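Small ribosomal subunit protein uS8 (Aquifex aeolicus, PDB 3RF2) probably binds directly to the central domain of 16S rRNA as a primary binding protein and helps coordinate assembly of the 30S platform. Local coordinates at residues D5-M10 and E34-V39; S12-A17 and I94-K99; K41-I46 and V148-E153; P131-K134 and I139-V142. All blocks are in the same frame, centred on the assembly; numbering follows the deposited sequence.

Interaction 1 of 4, residues D5-M10 and E34-V39; sequences DPIADM and ERILDV
Ile7 and Met10, on the first turns of helix 6-19, meet Ile36 and Leu37 of helix 31-43 in an apolar helix-helix contact buried near the centre of the chain. The two segments point roughly the same way, inclined by 38°, but their axes come no nearer than 12.0 Å. Long side chains therefore have to bridge the space between them, which is why isoleucine, leucine and methionine suit these places. Ile36 contributes both of its branches. Ile36 CD1 lies against the fork of Ile7, 3.9 Å from Ile7 CG2, while its CG2 faces the methyl end of Met10. The Met10 chain runs straight out from its helix, CG anti to the backbone N (chi1 -175°), and then bends at chi3 (86°). That last bend brings Met10 CE to 4.1 Å from Ile36 CG2 and 4.2 Å from Leu37 CD2, so one flexible thioether tip serves two neighbours on successive positions of the other helix. At the start of helix 6-19, Asp5 is the N-cap: its OD1 accepts from Ala8 N at 3.0 Å, the donor lying above the carboxylate plane, and its OD2 pairs with Lys115. Beyond the contact, Leu37 also packs on Ile94 and Ile96 of strand 93-98 and on Ile46 and Trp49 of strand 46-51, so helices 6-19 and 31-43 pack against each other and both lie on the three-stranded antiparallel sheet.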
loop_
_atom_site.group_PDB
_atom_site.type_symbol
_atom_site.label_atom_id
_atom_site.label_comp_id
_atom_site.label_asym_id
_atom_site.label_seq_id
_atom_site.Cartn_x
_atom_site.Cartn_y
_atom_site.Cartn_z
ATOM N N ASP A 5 -5.612 3.877 12.907
ATOM C CA ASP A 5 -5.832 2.895 11.841
ATOM C C ASP A 5 -4.600 2.876 10.940
ATOM O O ASP A 5 -4.433 3.767 10.115
ATOM C CB ASP A 5 -7.079 3.288 11.028
ATOM C CG ASP A 5 -7.421 2.289 9.920
ATOM O OD1 ASP A 5 -6.527 1.551 9.436
ATOM O OD2 ASP A 5 -8.604 2.263 9.511
ATOM N N PRO A 6 -3.728 1.866 11.102
ATOM C CA PRO A 6 -2.465 1.797 10.345
ATOM C C PRO A 6 -2.666 1.713 8.831
ATOM O O PRO A 6 -1.999 2.421 8.073
ATOM C CB PRO A 6 -1.817 0.503 10.855
ATOM C CG PRO A 6 -2.961 -0.309 11.392
ATOM C CD PRO A 6 -3.888 0.712 12.002
ATOM N N ILE A 7 -3.563 0.840 8.393
ATOM C CA ILE A 7 -3.830 0.703 6.973
ATOM C C ILE A 7 -4.284 2.034 6.377
ATOM O O ILE A 7 -3.869 2.407 5.282
ATOM C CB ILE A 7 -4.831 -0.419 6.707
ATOM C CG1 ILE A 7 -4.160 -1.764 6.989
ATOM C CG2 ILE A 7 -5.329 -0.375 5.273
ATOM C CD1 ILE A 7 -4.981 -2.658 7.849
ATOM N N ALA A 8 -5.098 2.775 7.120
ATOM C CA ALA A 8 -5.540 4.088 6.666
ATOM C C ALA A 8 -4.377 5.082 6.610
ATOM O O ALA A 8 -4.308 5.920 5.719
ATOM C CB ALA A 8 -6.664 4.619 7.563
ATOM N N ASP A 9 -3.463 4.992 7.565
ATOM C CA ASP A 9 -2.355 5.942 7.619
ATOM C C ASP A 9 -1.336 5.702 6.487
ATOM O O ASP A 9 -0.688 6.632 6.007
ATOM C CB ASP A 9 -1.709 5.927 9.010
ATOM C CG ASP A 9 -2.687 6.356 10.115
ATOM O OD1 ASP A 9 -3.455 7.325 9.906
ATOM O OD2 ASP A 9 -2.696 5.715 11.190
ATOM N N MET A 10 -1.225 4.451 6.054
ATOM C CA MET A 10 -0.448 4.103 4.871
ATOM C C MET A 10 -1.032 4.736 3.603
ATOM O O MET A 10 -0.288 5.194 2.728
ATOM C CB MET A 10 -0.380 2.577 4.708
ATOM C CG MET A 10 0.505 2.096 3.564
ATOM S SD MET A 10 0.560 0.295 3.367
ATOM C CE MET A 10 -0.886 0.001 2.340
ATOM N N GLU A 34 1.305 -5.795 3.723
ATOM C CA GLU A 34 2.018 -6.532 2.711
ATOM C C GLU A 34 1.097 -7.207 1.712
ATOM O O GLU A 34 1.390 -7.196 0.520
ATOM C CB GLU A 34 2.944 -7.570 3.352
ATOM C CG GLU A 34 4.036 -6.967 4.216
ATOM C CD GLU A 34 5.096 -7.997 4.590
ATOM O OE1 GLU A 34 4.815 -9.216 4.470
ATOM O OE2 GLU A 34 6.210 -7.583 4.978
ATOM N N ARG A 35 0.010 -7.823 2.177
ATOM C CA ARG A 35 -0.914 -8.467 1.248
ATOM C C ARG A 35 -1.608 -7.422 0.417
ATOM O O ARG A 35 -1.961 -7.674 -0.730
ATOM C CB ARG A 35 -1.944 -9.342 1.955
ATOM C CG ARG A 35 -1.451 -10.743 2.255
ATOM C CD ARG A 35 -2.596 -11.666 2.635
ATOM N NE ARG A 35 -2.118 -12.930 3.191
ATOM C CZ ARG A 35 -1.715 -13.076 4.448
ATOM N NH1 ARG A 35 -1.728 -12.034 5.266
ATOM N NH2 ARG A 35 -1.291 -14.257 4.885
ATOM N N ILE A 36 -1.808 -6.248 1.005
ATOM C CA ILE A 36 -2.462 -5.146 0.295
ATOM C C ILE A 36 -1.559 -4.585 -0.807
ATOM O O ILE A 36 -1.986 -4.424 -1.941
ATOM C CB ILE A 36 -2.870 -4.019 1.251
ATOM C CG1 ILE A 36 -4.026 -4.484 2.147
ATOM C CG2 ILE A 36 -3.304 -2.782 0.464
ATOM C CD1 ILE A 36 -4.340 -3.504 3.248
ATOM N N LEU A 37 -0.303 -4.335 -0.456
ATOM C CA LEU A 37 0.691 -3.863 -1.404
ATOM C C LEU A 37 0.888 -4.851 -2.522
ATOM O O LEU A 37 1.203 -4.464 -3.643
ATOM C CB LEU A 37 2.009 -3.613 -0.706
ATOM C CG LEU A 37 2.010 -2.431 0.243
ATOM C CD1 LEU A 37 3.334 -2.359 1.016
ATOM C CD2 LEU A 37 1.836 -1.226 -0.590
ATOM N N ASP A 38 0.706 -6.130 -2.224
ATOM C CA ASP A 38 0.862 -7.162 -3.243
ATOM C C ASP A 38 -0.282 -7.113 -4.240
ATOM O O ASP A 38 -0.076 -7.332 -5.444
ATOM C CB ASP A 38 0.972 -8.547 -2.612
ATOM C CG ASP A 38 2.399 -9.060 -2.581
ATOM O OD1 ASP A 38 3.310 -8.291 -2.217
ATOM O OD2 ASP A 38 2.613 -10.234 -2.948
ATOM N N VAL A 39 -1.478 -6.809 -3.747
ATOM C CA VAL A 39 -2.584 -6.528 -4.660
ATOM C C VAL A 39 -2.284 -5.304 -5.526
ATOM O O VAL A 39 -2.497 -5.315 -6.738
ATOM C CB VAL A 39 -3.906 -6.247 -3.924
ATOM C CG1 VAL A 39 -5.037 -6.032 -4.950
ATOM C CG2 VAL A 39 -4.234 -7.378 -2.929
#

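Interaction 2 of 4, residues S12-A17 and I94-K99; sequences SAIKNA and IKIYLK. With SO4 (sulfate ion), chain D.
Leu98, near the end of strand 93-98, reaches Ala17 and Ile14 on helix 6-19 and carries the larger part of this helix-on-sheet contact. From its CA the bond to CB points toward the helix, and CB and CG form the stalk that brings the two methyls across. With CG anti to the carbonyl carbon (chi1 -59°), the fork opens over the helix: Leu98 CD1 lies 3.9 Å from Ala17 CB and 4.1 Å from Ala17 C, whereas Leu98 CD2 comes to 4.3 Å from Ile14 CG2. Alanine suits its position because its single methyl lets the leucine settle close to the helix backbone. One step back along the same strand face, Ile96 CD1 meets Ile14 CD1 more loosely, at 4.4 Å. The segment axes pass 10.3 Å apart at 42°. On another side of the helix, Lys15 NZ makes a weak hydrogen bond of 3.2 Å to O1 of a sulfate ion, probably from the crystallisation liquor, which Asn112 also binds. Between helix and strand themselves all the touching atoms are carbon, so the join depends on burial and complementary shape, without directional bonds to fix an exact angle.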
loop_
_atom_site.group_PDB
_atom_site.type_symbol
_atom_site.label_atom_id
_atom_site.label_comp_id
_atom_site.label_asym_id
_atom_site.label_seq_id
_atom_site.Cartn_x
_atom_site.Cartn_y
_atom_site.Cartn_z
ATOM N N SER A 12 -2.718 7.441 3.293
ATOM C CA SER A 12 -2.368 8.860 3.384
ATOM C C SER A 12 -0.935 9.151 2.944
ATOM O O SER A 12 -0.711 9.979 2.060
ATOM C CB SER A 12 -2.574 9.381 4.811
ATOM O OG SER A 12 -3.900 9.859 4.970
ATOM N N ALA A 13 0.027 8.495 3.588
ATOM C CA ALA A 13 1.428 8.595 3.184
ATOM C C ALA A 13 1.592 8.391 1.666
ATOM O O ALA A 13 2.245 9.182 0.970
ATOM C CB ALA A 13 2.267 7.573 3.950
ATOM N N ILE A 14 0.993 7.321 1.155
ATOM C CA ILE A 14 1.139 7.000 -0.250
ATOM C C ILE A 14 0.665 8.190 -1.072
ATOM O O ILE A 14 1.376 8.666 -1.962
ATOM C CB ILE A 14 0.342 5.745 -0.618
ATOM C CG1 ILE A 14 1.097 4.501 -0.150
ATOM C CG2 ILE A 14 0.122 5.671 -2.116
ATOM C CD1 ILE A 14 0.266 3.231 -0.236
ATOM N N LYS A 15 -0.523 8.689 -0.744
ATOM C CA LYS A 15 -1.113 9.791 -1.492
ATOM C C LYS A 15 -0.235 11.042 -1.456
ATOM O O LYS A 15 -0.077 11.723 -2.466
ATOM C CB LYS A 15 -2.531 10.106 -0.986
ATOM C CG LYS A 15 -3.609 9.170 -1.552
ATOM C CD LYS A 15 -4.895 9.172 -0.696
ATOM C CE LYS A 15 -5.680 10.485 -0.824
ATOM N NZ LYS A 15 -7.059 10.396 -0.251
ATOM N N ASN A 16 0.314 11.360 -0.294
ATOM C CA ASN A 16 1.122 12.568 -0.172
ATOM C C ASN A 16 2.410 12.480 -0.973
ATOM O O ASN A 16 2.807 13.435 -1.635
ATOM C CB ASN A 16 1.426 12.869 1.288
ATOM C CG ASN A 16 0.242 13.470 2.002
ATOM O OD1 ASN A 16 -0.636 14.061 1.365
ATOM N ND2 ASN A 16 0.206 13.325 3.327
ATOM N N ALA A 17 3.050 11.318 -0.906
ATOM C CA ALA A 17 4.273 11.088 -1.650
ATOM C C ALA A 17 3.975 11.244 -3.132
ATOM O O ALA A 17 4.736 11.868 -3.873
ATOM C CB ALA A 17 4.835 9.710 -1.335
ATOM N N ILE A 94 8.905 -1.130 5.168
ATOM C CA ILE A 94 8.617 -1.439 3.788
ATOM C C ILE A 94 8.927 -0.231 2.911
ATOM O O ILE A 94 8.574 0.904 3.240
ATOM C CB ILE A 94 7.186 -1.870 3.597
ATOM C CG1 ILE A 94 6.995 -3.285 4.144
ATOM C CG2 ILE A 94 6.835 -1.845 2.136
ATOM C CD1 ILE A 94 5.538 -3.717 4.181
ATOM N N LYS A 95 9.642 -0.492 1.821
ATOM C CA LYS A 95 9.952 0.522 0.843
ATOM C C LYS A 95 8.931 0.327 -0.262
ATOM O O LYS A 95 8.801 -0.766 -0.811
ATOM C CB LYS A 95 11.381 0.342 0.303
ATOM C CG LYS A 95 11.844 1.461 -0.635
ATOM C CD LYS A 95 13.264 1.252 -1.130
ATOM C CE LYS A 95 13.734 2.436 -1.952
ATOM N NZ LYS A 95 15.160 2.296 -2.409
ATOM N N ILE A 96 8.180 1.372 -0.565
ATOM C CA ILE A 96 7.214 1.293 -1.654
ATOM C C ILE A 96 7.666 2.116 -2.849
ATOM O O ILE A 96 7.942 3.303 -2.704
ATOM C CB ILE A 96 5.821 1.789 -1.226
ATOM C CG1 ILE A 96 5.226 0.852 -0.165
ATOM C CG2 ILE A 96 4.918 1.894 -2.471
ATOM C CD1 ILE A 96 4.138 1.467 0.680
ATOM N N TYR A 97 7.727 1.491 -4.026
ATOM C CA TYR A 97 8.097 2.189 -5.249
ATOM C C TYR A 97 6.855 2.627 -6.010
ATOM O O TYR A 97 6.028 1.795 -6.389
ATOM C CB TYR A 97 8.948 1.285 -6.146
ATOM C CG TYR A 97 10.310 0.943 -5.572
ATOM C CD1 TYR A 97 11.436 1.687 -5.909
ATOM C CD2 TYR A 97 10.470 -0.128 -4.709
ATOM C CE1 TYR A 97 12.687 1.374 -5.387
ATOM C CE2 TYR A 97 11.705 -0.448 -4.191
ATOM C CZ TYR A 97 12.809 0.305 -4.530
ATOM O OH TYR A 97 14.040 -0.023 -4.010
ATOM N N LEU A 98 6.723 3.927 -6.241
ATOM C CA LEU A 98 5.499 4.464 -6.836
ATOM C C LEU A 98 5.544 4.407 -8.345
ATOM O O LEU A 98 6.612 4.469 -8.951
ATOM C CB LEU A 98 5.256 5.896 -6.383
ATOM C CG LEU A 98 5.123 6.103 -4.880
ATOM C CD1 LEU A 98 5.266 7.569 -4.530
ATOM C CD2 LEU A 98 3.786 5.546 -4.377
ATOM N N LYS A 99 4.369 4.286 -8.950
ATOM C CA LYS A 99 4.259 4.180 -10.399
ATOM C C LYS A 99 3.588 5.413 -10.954
ATOM O O LYS A 99 2.447 5.696 -10.596
ATOM C CB LYS A 99 3.404 2.983 -10.802
ATOM C CG LYS A 99 3.289 2.826 -12.328
ATOM C CD LYS A 99 2.372 1.673 -12.728
ATOM C CE LYS A 99 3.063 0.311 -12.547
ATOM N NZ LYS A 99 4.323 0.209 -13.343
HETATM S S SO4 D . -9.555 13.211 -1.379
HETATM O O1 SO4 D . -9.763 11.766 -1.395
HETATM O O2 SO4 D . -9.763 13.717 -0.026
HETATM O O3 SO4 D . -10.486 13.835 -2.319
HETATM O O4 SO4 D . -8.176 13.505 -1.745
#

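Interaction 3 of 4, residues K41-I46 and V148-E153; sequences KKEGFI and VMTDHE
Lys42 and Glu43, at the end of helix 31-43, face Glu153 and Thr150 at the start of helix 151-156, where Thr150 and Glu153 form a capping box. Gly44 ends the first helix in a Schellman motif, its positive phi suiting glycine, so a helix C-terminus here meets a helix N-terminus. The ionic part is a small salt-bridge network. Lys42 NZ lies 3.1 Å from Glu153 OE2 and 3.2 Å from Glu43 OE2; both bonds are weak in geometry. The lysine chain is extended until its last torsion (chi4 -58°), which swings NZ toward the two carboxylates. Their OE2 atoms, of Glu43 and Glu153, are 4.9 Å apart, and the ammonium group probably offsets the repulsion between them. The hydrogen-bonded part is the capping box itself. Glu153 N donates to Thr150 OG1 at 3.1 Å, and Thr150 N returns a nearly straight bond (173°) to Glu153 OE1, met on the anti side. Glutamate suits this position because one oxygen caps while the other takes the lysine. With an alanine in place of Glu153, Thr150 N would probably lose its capping acceptor and Lys42 would be left with the weak pairing to Glu43. Van der Waals contact adds a little: Thr150 CG2, which also packs on Val39, lies 3.8 Å from Glu43 CG and 3.6 Å from the carboxylate oxygen Glu43 OE2. A water completes the link, 2.8 Å from Thr150 OG1 and giving a weak bond to Glu43 OE2.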
loop_
_atom_site.group_PDB
_atom_site.type_symbol
_atom_site.label_atom_id
_atom_site.label_comp_id
_atom_site.label_asym_id
_atom_site.label_seq_id
_atom_site.Cartn_x
_atom_site.Cartn_y
_atom_site.Cartn_z
ATOM N N LYS A 41 0.526 -3.952 -6.406
ATOM C CA LYS A 41 1.577 -4.258 -7.381
ATOM C C LYS A 41 1.044 -5.112 -8.532
ATOM O O LYS A 41 1.295 -4.847 -9.710
ATOM C CB LYS A 41 2.713 -5.014 -6.711
ATOM C CG LYS A 41 3.909 -5.261 -7.638
ATOM C CD LYS A 41 4.826 -6.274 -6.999
ATOM C CE LYS A 41 6.080 -6.506 -7.836
ATOM N NZ LYS A 41 7.079 -7.304 -7.062
ATOM N N LYS A 42 0.299 -6.147 -8.168
ATOM C CA LYS A 42 -0.299 -7.040 -9.139
ATOM C C LYS A 42 -1.243 -6.289 -10.086
ATOM O O LYS A 42 -1.335 -6.628 -11.261
ATOM C CB LYS A 42 -1.046 -8.158 -8.407
ATOM C CG LYS A 42 -1.739 -9.145 -9.328
ATOM C CD LYS A 42 -2.580 -10.157 -8.550
ATOM C CE LYS A 42 -3.443 -10.988 -9.491
ATOM N NZ LYS A 42 -4.337 -10.115 -10.308
ATOM N N GLU A 43 -1.948 -5.276 -9.580
ATOM C CA GLU A 43 -2.897 -4.537 -10.410
ATOM C C GLU A 43 -2.275 -3.376 -11.167
ATOM O O GLU A 43 -2.935 -2.742 -11.984
ATOM C CB GLU A 43 -4.063 -4.020 -9.568
ATOM C CG GLU A 43 -4.905 -5.133 -8.999
ATOM C CD GLU A 43 -5.574 -5.935 -10.080
ATOM O OE1 GLU A 43 -6.166 -5.304 -10.989
ATOM O OE2 GLU A 43 -5.489 -7.186 -10.027
ATOM N N GLY A 44 -1.016 -3.080 -10.875
ATOM C CA GLY A 44 -0.313 -2.027 -11.582
ATOM C C GLY A 44 -0.477 -0.644 -10.986
ATOM O O GLY A 44 -0.213 0.358 -11.648
ATOM N N PHE A 45 -0.911 -0.581 -9.731
ATOM C CA PHE A 45 -1.125 0.687 -9.066
ATOM C C PHE A 45 0.156 1.215 -8.430
ATOM O O PHE A 45 0.293 2.417 -8.234
ATOM C CB PHE A 45 -2.248 0.574 -8.031
ATOM C CG PHE A 45 -3.627 0.609 -8.636
ATOM C CD1 PHE A 45 -4.134 1.786 -9.147
ATOM C CD2 PHE A 45 -4.409 -0.525 -8.685
ATOM C CE1 PHE A 45 -5.391 1.834 -9.700
ATOM C CE2 PHE A 45 -5.679 -0.489 -9.251
ATOM C CZ PHE A 45 -6.170 0.694 -9.758
ATOM N N ILE A 46 1.072 0.311 -8.080
ATOM C CA ILE A 46 2.420 0.686 -7.656
ATOM C C ILE A 46 3.421 -0.077 -8.506
ATOM O O ILE A 46 3.067 -1.062 -9.153
ATOM C CB ILE A 46 2.715 0.359 -6.157
ATOM C CG1 ILE A 46 2.678 -1.153 -5.915
ATOM C CG2 ILE A 46 1.739 1.098 -5.246
ATOM C CD1 ILE A 46 2.910 -1.577 -4.449
ATOM N N VAL A 148 -6.218 -11.771 0.790
ATOM C CA VAL A 148 -6.548 -10.404 0.425
ATOM C C VAL A 148 -6.442 -10.299 -1.082
ATOM O O VAL A 148 -5.415 -10.665 -1.644
ATOM C CB VAL A 148 -5.554 -9.429 1.089
ATOM C CG1 VAL A 148 -5.798 -7.997 0.644
ATOM C CG2 VAL A 148 -5.643 -9.535 2.610
ATOM N N MET A 149 -7.491 -9.805 -1.741
ATOM C CA MET A 149 -7.562 -9.862 -3.201
ATOM C C MET A 149 -8.523 -8.814 -3.751
ATOM O O MET A 149 -9.149 -8.082 -2.988
ATOM C CB MET A 149 -8.022 -11.255 -3.637
ATOM C CG MET A 149 -9.319 -11.699 -2.948
ATOM S SD MET A 149 -10.023 -13.251 -3.555
ATOM C CE MET A 149 -8.943 -14.465 -2.781
ATOM N N THR A 150 -8.662 -8.758 -5.072
ATOM C CA THR A 150 -9.546 -7.775 -5.673
ATOM C C THR A 150 -10.983 -8.237 -5.617
ATOM O O THR A 150 -11.273 -9.393 -5.293
ATOM C CB THR A 150 -9.174 -7.445 -7.131
ATOM O OG1 THR A 150 -9.306 -8.614 -7.944
ATOM C CG2 THR A 150 -7.752 -6.950 -7.212
ATOM N N ASP A 151 -11.888 -7.313 -5.905
ATOM C CA ASP A 151 -13.289 -7.660 -5.987
ATOM C C ASP A 151 -13.460 -8.642 -7.131
ATOM O O ASP A 151 -14.146 -9.645 -6.998
ATOM C CB ASP A 151 -14.163 -6.417 -6.178
ATOM C CG ASP A 151 -13.700 -5.555 -7.356
ATOM O OD1 ASP A 151 -12.561 -5.049 -7.314
ATOM O OD2 ASP A 151 -14.473 -5.391 -8.312
ATOM N N HIS A 152 -12.801 -8.370 -8.248
ATOM C CA HIS A 152 -12.872 -9.272 -9.388
ATOM C C HIS A 152 -12.523 -10.703 -8.988
ATOM O O HIS A 152 -13.215 -11.651 -9.363
ATOM C CB HIS A 152 -11.972 -8.788 -10.532
ATOM C CG HIS A 152 -11.983 -9.689 -11.727
ATOM N ND1 HIS A 152 -11.141 -10.776 -11.853
ATOM C CD2 HIS A 152 -12.745 -9.680 -12.850
ATOM C CE1 HIS A 152 -11.381 -11.391 -12.996
ATOM N NE2 HIS A 152 -12.353 -10.744 -13.621
ATOM N N GLU A 153 -11.458 -10.871 -8.219
ATOM C CA GLU A 153 -11.049 -12.216 -7.827
ATOM C C GLU A 153 -12.004 -12.819 -6.800
ATOM O O GLU A 153 -12.355 -13.996 -6.889
ATOM C CB GLU A 153 -9.603 -12.224 -7.329
ATOM C CG GLU A 153 -8.613 -11.882 -8.431
ATOM C CD GLU A 153 -7.217 -11.582 -7.919
ATOM O OE1 GLU A 153 -7.077 -11.055 -6.786
ATOM O OE2 GLU A 153 -6.255 -11.874 -8.665
HETATM O O HOH W 1 -8.344 -8.816 -10.615
#

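Interaction 4 of 4, residues P131-K134 and I139-V142; sequences PYVK and IAIV
Val133 and Ile139 bring the two backbones closest, with 5.3 Å between Val133 CA and Ile139 CA. From there the segments diverge, running in roughly opposite directions, until Pro131 CA and Val142 CA are 10.0 Å apart. Residues 131-133 are extended without forming a regular strand, and Lys134 has left-handed backbone angles that help turn the chain back toward strand 139-144. No backbone bonds pair the two segments, and side-chain packing does the joining. Val133 carries it: CG2, anti to the carbonyl carbon, rests over the face of the peptide between Ile139 and Ala140, 3.4 Å from Ile139 C and 3.5 Å from Ala140 N. Val133 CG2 also touches Ala140 CB, at 3.9 Å. A compact beta-branched residue fits so close to a backbone, and alanine, whose CB points toward the loop, is small enough to admit it. Replacing Val133 with a glycine would probably uncover this peptide face and leave the loop less firmly held. The N-H of Ala140 is engaged by Asp151 OD1, so the peptide's N-H is satisfied while Val133 covers its face. Val133 and Ala140 also pack on Phe166 of strand 161-167, while the CB of Ile139 points away from the loop and its side chain packs on Glu43 and Phe45. The result is an irregular loop that folds back over the first residues of strand 139-144, in the C-terminal antiparallel sheet of the uS8 fold.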
loop_
_atom_site.group_PDB
_atom_site.type_symbol
_atom_site.label_atom_id
_atom_site.label_comp_id
_atom_site.label_asym_id
_atom_site.label_seq_id
_atom_site.Cartn_x
_atom_site.Cartn_y
_atom_site.Cartn_z
ATOM N N PRO A 131 -19.055 -5.318 -4.207
ATOM C CA PRO A 131 -19.180 -4.039 -4.919
ATOM C C PRO A 131 -18.180 -3.894 -6.058
ATOM O O PRO A 131 -17.086 -4.472 -5.999
ATOM C CB PRO A 131 -18.858 -3.005 -3.834
ATOM C CG PRO A 131 -17.914 -3.732 -2.924
ATOM C CD PRO A 131 -18.346 -5.174 -2.923
ATOM N N TYR A 132 -18.570 -3.138 -7.077
ATOM C CA TYR A 132 -17.667 -2.701 -8.130
ATOM C C TYR A 132 -17.227 -1.284 -7.789
ATOM O O TYR A 132 -17.949 -0.536 -7.098
ATOM C CB TYR A 132 -18.361 -2.698 -9.496
ATOM C CG TYR A 132 -18.596 -4.071 -10.081
ATOM C CD1 TYR A 132 -17.801 -4.546 -11.104
ATOM C CD2 TYR A 132 -19.603 -4.891 -9.603
ATOM C CE1 TYR A 132 -17.994 -5.796 -11.639
ATOM C CE2 TYR A 132 -19.807 -6.152 -10.139
ATOM C CZ TYR A 132 -19.000 -6.594 -11.164
ATOM O OH TYR A 132 -19.186 -7.846 -11.721
ATOM N N VAL A 133 -16.051 -0.912 -8.288
ATOM C CA VAL A 133 -15.508 0.422 -8.085
ATOM C C VAL A 133 -15.324 1.127 -9.433
ATOM O O VAL A 133 -14.762 0.552 -10.362
ATOM C CB VAL A 133 -14.172 0.318 -7.336
ATOM C CG1 VAL A 133 -13.576 1.684 -7.100
ATOM C CG2 VAL A 133 -14.390 -0.394 -6.014
ATOM N N LYS A 134 -15.807 2.361 -9.546
ATOM C CA LYS A 134 -15.751 3.113 -10.816
ATOM C C LYS A 134 -16.171 2.274 -12.031
ATOM O O LYS A 134 -15.407 2.135 -12.995
ATOM C CB LYS A 134 -14.343 3.669 -11.079
ATOM C CG LYS A 134 -13.813 4.621 -10.037
ATOM C CD LYS A 134 -14.550 5.936 -10.035
ATOM C CE LYS A 134 -14.281 6.684 -8.732
ATOM N NZ LYS A 134 -15.168 7.867 -8.546
ATOM N N ILE A 139 -10.761 -0.828 -8.333
ATOM C CA ILE A 139 -10.850 -2.064 -7.572
ATOM C C ILE A 139 -11.256 -1.818 -6.144
ATOM O O ILE A 139 -10.988 -0.758 -5.580
ATOM C CB ILE A 139 -9.509 -2.807 -7.509
ATOM C CG1 ILE A 139 -8.469 -1.984 -6.755
ATOM C CG2 ILE A 139 -9.004 -3.173 -8.909
ATOM C CD1 ILE A 139 -7.110 -2.708 -6.623
ATOM N N ALA A 140 -11.906 -2.818 -5.559
ATOM C CA ALA A 140 -12.029 -2.894 -4.122
ATOM C C ALA A 140 -11.003 -3.912 -3.694
ATOM O O ALA A 140 -10.816 -4.934 -4.359
ATOM C CB ALA A 140 -13.422 -3.349 -3.709
ATOM N N ILE A 141 -10.319 -3.628 -2.595
ATOM C CA ILE A 141 -9.463 -4.629 -1.988
ATOM C C ILE A 141 -10.216 -5.248 -0.812
ATOM O O ILE A 141 -10.674 -4.532 0.079
ATOM C CB ILE A 141 -8.130 -4.012 -1.519
ATOM C CG1 ILE A 141 -7.329 -3.527 -2.740
ATOM C CG2 ILE A 141 -7.362 -5.024 -0.699
ATOM C CD1 ILE A 141 -6.162 -2.638 -2.401
ATOM N N VAL A 142 -10.352 -6.573 -0.826
ATOM C CA VAL A 142 -11.205 -7.271 0.121
ATOM C C VAL A 142 -10.484 -8.382 0.863
ATOM O O VAL A 142 -9.815 -9.218 0.254
ATOM C CB VAL A 142 -12.430 -7.889 -0.579
ATOM C CG1 VAL A 142 -13.245 -6.803 -1.295
ATOM C CG2 VAL A 142 -11.996 -8.937 -1.560
#

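Helix 31-43 ties much of the set together. Interaction 1 uses its middle and interaction 3 its end, with centres 12 Å apart, and Ile36 and Val39 reach Ile139 and Ile141 of interaction 4. Interactions 1 and 2 share helix 6-19, and their segments alternate along the chain; they touch where helix 31-43 meets strand 93-98. Interactions 3 and 4 meet in the C-terminal sheet, where Met149 O probably bonds Val142 N; the segments of 4 fall between those of 3 in sequence. Interactions 2 and 4, about 20 Å apart between centres, do not touch. The contacts thus run from the three-stranded sheet through the helices to the C-terminal sheet, joining both halves of this RNA-binding protein.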